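PDB 4KKI: transcobalamin-1 from Homo sapiens, which binds vitamin B12 with femtomolar affinity, shields it from the acid of the stomach and takes part in its transport. Local coordinates for residues A[181-186]-A[225-230]; A[235-238]-A[243-246]; A[238-243]-A[410-415]. One frame throughout, in Å; residues are numbered along the deposited sequence.

Contact 1 (A[181-186]-A[225-230]); sequences SQFSVD and VEKILS
The ring of F183 meets the side chain of K227 almost at a right angle. K227 CB sits over the middle of one ring face, 3.8 Å from the centroid and 12° off the ring normal. This is a CH-pi contact made by the root of the lysine. K227 CD, on the same side, lies past the rim of the ring, 3.9 Å from F183 CE1. The F183 side chain reaches the helix because CG stands anti to the backbone N (chi1 169°). The helix backbone comes up on the same side of the ring plane as K227 CB, beyond the CD2-CE2 side: K227 O is 3.8 Å from F183 CD2. I228 continues the apolar surface, its CG1 lying 4.0 Å from F183 CE2.

The contact joins two parts of the alpha domain, an alpha6-alpha6 helical barrel. F183 ends the short strand 182-183, and S184 takes the N-cap position of helix 185-203. Residues 225-229 belong to helix 213-229. Beyond the cap, V185 extends the apolar patch more loosely, with its CG1 4.5 Å from I228 CG2. I228 also packs on A250 of helix 244-252, and V185 on A247.

The polar end of K227 turns away from the ring. A bend at chi4 (-66°) accompanies this, and NZ is hydrogen-bonded to Y178 OH. Within 225-230, E226 O accepts two bonds, from S230 N and S230 OG, which approach from opposite faces of its carbonyl plane. D186 follows V185 on the new helix. Its CB points away from 225-230, and its OD2 is hydrogen-bonded to the cyanocobalamin.

Contact 2 (A[235-238]-A[243-246]); sequences NGLI and STGE
I238 is held by two hydroxyls, T244 OG1 at its backbone N and S243 OG at its carbonyl O. Both bonds join the loop that leads into helix 244-252 to the start of that helix, within the helical barrel of the alpha domain. The hydrogen bond from I238 N to T244 OG1 is 3.1 Å long and fairly straight, at 158°. The bond from S243 OG to I238 O is shorter, at 2.7 Å. Its donor lies in the carbonyl plane, on a lone pair of the oxygen. S243 OG is brought there by a chi1 of 65°, which sets it between its own backbone N and carbonyl carbon.

L237 packs a methyl against the T244 hydroxyl. Its side chain crosses that of T244 at about a right angle, and L237 CD2 comes 3.5 Å from T244 OG1. The threonine hydroxyl is thus met by an amide and by a methyl group.

Both hydroxyls have a second partner in the loop between the segments. T244 OG1 is also bonded to N240 O, and S243 OG to N240 N. Each therefore ties I238 to N240, a residue of the cobalamin site. S243 itself touches the cyanocobalamin.

Further out, the I238 side chain packs on A247 and L251 of helix 244-252 and on W263. L237 and T244 both lie against helix 265-277. The carbonyls of N235 and G236 bond to hydroxyls of that helix, those of T271 and T268. G236 has a positive phi of 103°, at which a CB would press on the carbonyl O of N235. The loop before I238 is shaped by an Asx turn: L237 N donates to N235 OD1 over 3.2 Å, from above the carbonyl plane of the side-chain amide.

Contact 3 (A[238-243]-A[410-415]); sequences IGNTFS and PLSQGA
S412 and F242 make most of this contact, and N240 takes a smaller share. The ring of F242 lies against the backbone of S412, with CE2 3.2 Å from S412 O. The oxygen approaches the ring obliquely. F242 CE2 is also 4.1 Å from S412 CB and 4.0 Å from Q413 CG. The ring and the Q413 amide are 32° apart in plane. On one face of the ring lies T241 CB, over its centre.

N240 meets S412 through its amide, ND2 standing 3.5 Å from S412 OG. Its stronger partner is the ligand, since ND2 is hydrogen-bonded to the cyanocobalamin. OD1 faces back into its own loop, where F242 N makes a weak bond to it. A chi1 of 59° folds the amide over the N240 backbone.

L411 O is hydrogen-bonded to the same cyanocobalamin, so both segments bind the ligand close to where they touch. Here the alpha domain and the C-terminal beta domain meet beside the ligand they both contact.

Residues 238-243 lie in the loop between helices 213-229 and 244-252. Residues 410-415 leave strand 409-410 on the way to strand 426-432, with L411 packed on strand 400-406 and helix 358-368.

In the fold
All three contacts border the cobalamin site. Contacts 1 and 2 have centres 11 Å apart and touch: D186 OD2 is 3.3 Å from S243 CB, and I228 O is 3.3 Å from I238 CG2. Contacts 2 and 3 share I238 and S243, and their centres are 10 Å apart. Contact 1 is about 14 Å from contact 3, centre to centre, yet V185 CG2 reaches G239 CA at 3.7 Å. Loop 238-243 touches V185 and D186 of helix 185-203 and I228 of helix 213-229 on the alpha-domain side, and 410-415 of the beta domain. D186, N240 and L411 all bond to the ligand, while S243 touches it.

Contact 1 (A[181-186]-A[225-230])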
loop_
_atom_site.group_PDB
_atom_site.type_symbol
_atom_site.label_atom_id
_atom_site.label_comp_id
_atom_site.label_asym_id
_atom_site.label_seq_id
_atom_site.Cartn_x
_atom_site.Cartn_y
_atom_site.Cartn_z
ATOM N N SER A 181 14.570 11.308 -2.888
ATOM C CA SER A 181 15.567 10.621 -3.698
ATOM C C SER A 181 15.274 9.126 -3.740
ATOM O O SER A 181 15.898 8.380 -4.494
ATOM C CB SER A 181 16.969 10.864 -3.136
ATOM O OG SER A 181 17.085 10.350 -1.819
ATOM N N GLN A 182 14.313 8.697 -2.928
ATOM C CA GLN A 182 14.001 7.281 -2.788
ATOM C C GLN A 182 12.934 6.805 -3.771
ATOM O O GLN A 182 11.821 7.330 -3.799
ATOM C CB GLN A 182 13.558 6.977 -1.354
ATOM C CG GLN A 182 13.126 5.537 -1.127
ATOM C CD GLN A 182 14.255 4.549 -1.345
ATOM O OE1 GLN A 182 15.407 4.816 -0.999
ATOM N NE2 GLN A 182 13.930 3.399 -1.926
ATOM N N PHE A 183 13.264 5.801 -4.565
ATOM C CA PHE A 183 12.286 5.183 -5.435
ATOM C C PHE A 183 11.280 4.433 -4.576
ATOM O O PHE A 183 11.653 3.653 -3.719
ATOM C CB PHE A 183 12.980 4.238 -6.408
ATOM C CG PHE A 183 12.047 3.344 -7.170
ATOM C CD1 PHE A 183 11.349 3.816 -8.261
ATOM C CD2 PHE A 183 11.891 2.023 -6.809
ATOM C CE1 PHE A 183 10.507 2.993 -8.969
ATOM C CE2 PHE A 183 11.049 1.195 -7.512
ATOM C CZ PHE A 183 10.357 1.678 -8.595
ATOM N N SER A 184 10.003 4.697 -4.797
ATOM C CA SER A 184 8.940 4.022 -4.058
ATOM C C SER A 184 8.690 2.629 -4.627
ATOM O O SER A 184 8.061 2.478 -5.678
ATOM C CB SER A 184 7.649 4.845 -4.084
ATOM O OG SER A 184 6.597 4.166 -3.416
ATOM N N VAL A 185 9.178 1.621 -3.922
ATOM C CA VAL A 185 9.024 0.238 -4.328
ATOM C C VAL A 185 7.556 -0.143 -4.426
ATOM O O VAL A 185 7.142 -0.790 -5.370
ATOM C CB VAL A 185 9.739 -0.697 -3.341
ATOM C CG1 VAL A 185 9.477 -2.154 -3.675
ATOM C CG2 VAL A 185 11.225 -0.404 -3.335
ATOM N N ASP A 186 6.775 0.278 -3.443
ATOM C CA ASP A 186 5.344 -0.013 -3.406
ATOM C C ASP A 186 4.664 0.507 -4.666
ATOM O O ASP A 186 3.897 -0.205 -5.316
ATOM C CB ASP A 186 4.699 0.641 -2.181
ATOM C CG ASP A 186 5.499 0.432 -0.909
ATOM O OD1 ASP A 186 6.574 1.055 -0.777
ATOM O OD2 ASP A 186 5.050 -0.342 -0.037
ATOM N N VAL A 225 11.093 -2.979 -13.070
ATOM C CA VAL A 225 11.610 -4.196 -12.450
ATOM C C VAL A 225 13.058 -4.008 -12.003
ATOM O O VAL A 225 13.436 -4.400 -10.898
ATOM C CB VAL A 225 11.511 -5.405 -13.407
ATOM C CG1 VAL A 225 12.333 -6.581 -12.886
ATOM C CG2 VAL A 225 10.058 -5.806 -13.596
ATOM N N GLU A 226 13.860 -3.393 -12.864
ATOM C CA GLU A 226 15.245 -3.087 -12.534
ATOM C C GLU A 226 15.346 -2.170 -11.315
ATOM O O GLU A 226 16.163 -2.404 -10.425
ATOM C CB GLU A 226 15.948 -2.465 -13.740
ATOM C CG GLU A 226 16.049 -3.409 -14.925
ATOM C CD GLU A 226 16.406 -2.697 -16.211
ATOM O OE1 GLU A 226 16.398 -1.448 -16.222
ATOM O OE2 GLU A 226 16.690 -3.387 -17.212
ATOM N N LYS A 227 14.510 -1.135 -11.277
ATOM C CA LYS A 227 14.484 -0.207 -10.147
ATOM C C LYS A 227 13.997 -0.886 -8.869
ATOM O O LYS A 227 14.461 -0.569 -7.774
ATOM C CB LYS A 227 13.601 1.005 -10.454
ATOM C CG LYS A 227 14.108 1.888 -11.577
ATOM C CD LYS A 227 13.090 2.965 -11.926
ATOM C CE LYS A 227 13.595 3.866 -13.039
ATOM N NZ LYS A 227 14.776 4.659 -12.602
ATOM N N ILE A 228 13.056 -1.813 -9.011
ATOM C CA ILE A 228 12.573 -2.578 -7.868
ATOM C C ILE A 228 13.691 -3.452 -7.301
ATOM O O ILE A 228 13.960 -3.429 -6.100
ATOM C CB ILE A 228 11.348 -3.444 -8.232
ATOM C CG1 ILE A 228 10.107 -2.566 -8.391
ATOM C CG2 ILE A 228 11.090 -4.492 -7.160
ATOM C CD1 ILE A 228 8.885 -3.321 -8.870
ATOM N N LEU A 229 14.354 -4.205 -8.174
ATOM C CA LEU A 229 15.444 -5.086 -7.763
ATOM C C LEU A 229 16.650 -4.319 -7.220
ATOM O O LEU A 229 17.414 -4.846 -6.413
ATOM C CB LEU A 229 15.871 -5.991 -8.922
ATOM C CG LEU A 229 14.930 -7.154 -9.231
ATOM C CD1 LEU A 229 15.325 -7.841 -10.524
ATOM C CD2 LEU A 229 14.930 -8.142 -8.077
ATOM N N SER A 230 16.813 -3.076 -7.663
ATOM C CA SER A 230 17.905 -2.232 -7.184
ATOM C C SER A 230 17.718 -1.858 -5.720
ATOM O O SER A 230 18.651 -1.390 -5.069
ATOM C CB SER A 230 18.015 -0.958 -8.026
ATOM O OG SER A 230 18.393 -1.257 -9.357
#

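Contact 2 (A[235-238]-A[243-246])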
loop_
_atom_site.group_PDB
_atom_site.type_symbol
_atom_site.label_atom_id
_atom_site.label_comp_id
_atom_site.label_asym_id
_atom_site.label_seq_id
_atom_site.Cartn_x
_atom_site.Cartn_y
_atom_site.Cartn_z
ATOM N N ASN A 235 19.416 -8.997 2.982
ATOM C CA ASN A 235 18.636 -10.062 3.610
ATOM C C ASN A 235 17.465 -10.562 2.759
ATOM O O ASN A 235 16.705 -11.429 3.189
ATOM C CB ASN A 235 18.135 -9.621 4.989
ATOM C CG ASN A 235 17.300 -8.353 4.934
ATOM O OD1 ASN A 235 16.959 -7.863 3.855
ATOM N ND2 ASN A 235 16.961 -7.818 6.101
ATOM N N GLY A 236 17.317 -10.010 1.559
ATOM C CA GLY A 236 16.290 -10.470 0.642
ATOM C C GLY A 236 15.080 -9.558 0.569
ATOM O O GLY A 236 14.260 -9.675 -0.342
ATOM N N LEU A 237 14.963 -8.656 1.538
ATOM C CA LEU A 237 13.892 -7.669 1.529
ATOM C C LEU A 237 14.045 -6.749 0.327
ATOM O O LEU A 237 15.162 -6.433 -0.090
ATOM C CB LEU A 237 13.888 -6.854 2.825
ATOM C CG LEU A 237 13.503 -7.602 4.103
ATOM C CD1 LEU A 237 13.405 -6.642 5.282
ATOM C CD2 LEU A 237 12.194 -8.355 3.912
ATOM N N ILE A 238 12.918 -6.335 -0.239
ATOM C CA ILE A 238 12.924 -5.470 -1.410
ATOM C C ILE A 238 12.261 -4.147 -1.057
ATOM O O ILE A 238 11.037 -4.064 -0.932
ATOM C CB ILE A 238 12.198 -6.129 -2.591
ATOM C CG1 ILE A 238 12.705 -7.559 -2.791
ATOM C CG2 ILE A 238 12.392 -5.309 -3.852
ATOM C CD1 ILE A 238 11.883 -8.366 -3.769
ATOM N N SER A 243 7.149 -3.201 1.958
ATOM C CA SER A 243 7.023 -3.069 0.509
ATOM C C SER A 243 7.375 -4.382 -0.181
ATOM O O SER A 243 7.186 -4.531 -1.386
ATOM C CB SER A 243 7.925 -1.951 -0.017
ATOM O OG SER A 243 9.295 -2.257 0.185
ATOM N N THR A 244 7.883 -5.334 0.592
ATOM C CA THR A 244 8.380 -6.588 0.036
ATOM C C THR A 244 7.275 -7.470 -0.543
ATOM O O THR A 244 7.442 -8.069 -1.609
ATOM C CB THR A 244 9.168 -7.380 1.087
ATOM O OG1 THR A 244 10.320 -6.624 1.486
ATOM C CG2 THR A 244 9.621 -8.709 0.523
ATOM N N GLY A 245 6.148 -7.540 0.157
ATOM C CA GLY A 245 5.044 -8.399 -0.239
ATOM C C GLY A 245 4.524 -8.105 -1.632
ATOM O O GLY A 245 4.374 -9.008 -2.454
ATOM N N GLU A 246 4.256 -6.834 -1.906
ATOM C CA GLU A 246 3.751 -6.444 -3.212
ATOM C C GLU A 246 4.871 -6.368 -4.248
ATOM O O GLU A 246 4.624 -6.495 -5.445
ATOM C CB GLU A 246 2.954 -5.140 -3.119
ATOM C CG GLU A 246 1.727 -5.271 -2.217
ATOM C CD GLU A 246 0.801 -4.069 -2.269
ATOM O OE1 GLU A 246 1.291 -2.935 -2.451
ATOM O OE2 GLU A 246 -0.427 -4.264 -2.128
#

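Contact 3 (A[238-243]-A[410-415])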
loop_
_atom_site.group_PDB
_atom_site.type_symbol
_atom_site.label_atom_id
_atom_site.label_comp_id
_atom_site.label_asym_id
_atom_site.label_seq_id
_atom_site.Cartn_x
_atom_site.Cartn_y
_atom_site.Cartn_z
ATOM N N ILE A 238 12.918 -6.335 -0.239
ATOM C CA ILE A 238 12.924 -5.470 -1.410
ATOM C C ILE A 238 12.261 -4.147 -1.057
ATOM O O ILE A 238 11.037 -4.064 -0.932
ATOM C CB ILE A 238 12.198 -6.129 -2.591
ATOM C CG1 ILE A 238 12.705 -7.559 -2.791
ATOM C CG2 ILE A 238 12.392 -5.309 -3.852
ATOM C CD1 ILE A 238 11.883 -8.366 -3.769
ATOM N N GLY A 239 13.080 -3.113 -0.900
ATOM C CA GLY A 239 12.636 -1.869 -0.299
ATOM C C GLY A 239 12.770 -2.013 1.204
ATOM O O GLY A 239 13.878 -2.136 1.723
ATOM N N ASN A 240 11.643 -2.005 1.904
ATOM C CA ASN A 240 11.638 -2.348 3.321
ATOM C C ASN A 240 10.729 -3.545 3.579
ATOM O O ASN A 240 10.274 -4.199 2.642
ATOM C CB ASN A 240 11.242 -1.151 4.193
ATOM C CG ASN A 240 9.865 -0.601 3.857
ATOM O OD1 ASN A 240 9.033 -1.281 3.256
ATOM N ND2 ASN A 240 9.622 0.643 4.250
ATOM N N THR A 241 10.465 -3.816 4.852
ATOM C CA THR A 241 9.642 -4.950 5.252
ATOM C C THR A 241 8.233 -4.868 4.671
ATOM O O THR A 241 7.636 -5.880 4.306
ATOM C CB THR A 241 9.532 -5.026 6.787
ATOM O OG1 THR A 241 10.837 -5.195 7.349
ATOM C CG2 THR A 241 8.645 -6.188 7.216
ATOM N N PHE A 242 7.714 -3.651 4.575
ATOM C CA PHE A 242 6.313 -3.451 4.232
ATOM C C PHE A 242 6.080 -3.174 2.748
ATOM O O PHE A 242 4.947 -2.948 2.327
ATOM C CB PHE A 242 5.720 -2.341 5.100
ATOM C CG PHE A 242 5.939 -2.552 6.571
ATOM C CD1 PHE A 242 5.239 -3.534 7.255
ATOM C CD2 PHE A 242 6.852 -1.776 7.269
ATOM C CE1 PHE A 242 5.440 -3.737 8.609
ATOM C CE2 PHE A 242 7.057 -1.971 8.624
ATOM C CZ PHE A 242 6.350 -2.953 9.295
ATOM N N SER A 243 7.149 -3.201 1.958
ATOM C CA SER A 243 7.023 -3.069 0.509
ATOM C C SER A 243 7.375 -4.382 -0.181
ATOM O O SER A 243 7.186 -4.531 -1.386
ATOM C CB SER A 243 7.925 -1.951 -0.017
ATOM O OG SER A 243 9.295 -2.257 0.185
ATOM N N PRO A 410 14.741 7.567 7.639
ATOM C CA PRO A 410 13.271 7.517 7.637
ATOM C C PRO A 410 12.726 6.230 8.248
ATOM O O PRO A 410 13.226 5.144 7.949
ATOM C CB PRO A 410 12.918 7.588 6.147
ATOM C CG PRO A 410 14.134 7.096 5.441
ATOM C CD PRO A 410 15.297 7.550 6.274
ATOM N N LEU A 411 11.710 6.355 9.097
ATOM C CA LEU A 411 11.096 5.198 9.740
ATOM C C LEU A 411 10.279 4.377 8.749
ATOM O O LEU A 411 9.771 4.906 7.760
ATOM C CB LEU A 411 10.199 5.634 10.898
ATOM C CG LEU A 411 10.840 6.491 11.988
ATOM C CD1 LEU A 411 9.836 6.765 13.095
ATOM C CD2 LEU A 411 12.079 5.812 12.538
ATOM N N SER A 412 10.158 3.083 9.032
ATOM C CA SER A 412 9.339 2.180 8.231
ATOM C C SER A 412 7.970 2.000 8.871
ATOM O O SER A 412 7.138 1.243 8.376
ATOM C CB SER A 412 10.018 0.813 8.095
ATOM O OG SER A 412 11.239 0.911 7.386
ATOM N N GLN A 413 7.748 2.688 9.985
ATOM C CA GLN A 413 6.483 2.601 10.701
ATOM C C GLN A 413 5.942 3.990 11.005
ATOM O O GLN A 413 6.671 4.980 10.935
ATOM C CB GLN A 413 6.659 1.834 12.013
ATOM C CG GLN A 413 7.147 0.407 11.856
ATOM C CD GLN A 413 7.374 -0.269 13.193
ATOM O OE1 GLN A 413 6.465 -0.883 13.752
ATOM N NE2 GLN A 413 8.588 -0.154 13.715
ATOM N N GLY A 414 4.661 4.055 11.351
ATOM C CA GLY A 414 4.050 5.306 11.758
ATOM C C GLY A 414 4.347 5.665 13.198
ATOM O O GLY A 414 4.849 4.840 13.964
ATOM N N ALA A 415 4.028 6.904 13.562
ATOM C CA ALA A 415 4.255 7.411 14.913
ATOM C C ALA A 415 3.548 6.571 15.975
ATOM O O ALA A 415 4.045 6.421 17.092
ATOM C CB ALA A 415 3.814 8.867 15.008
#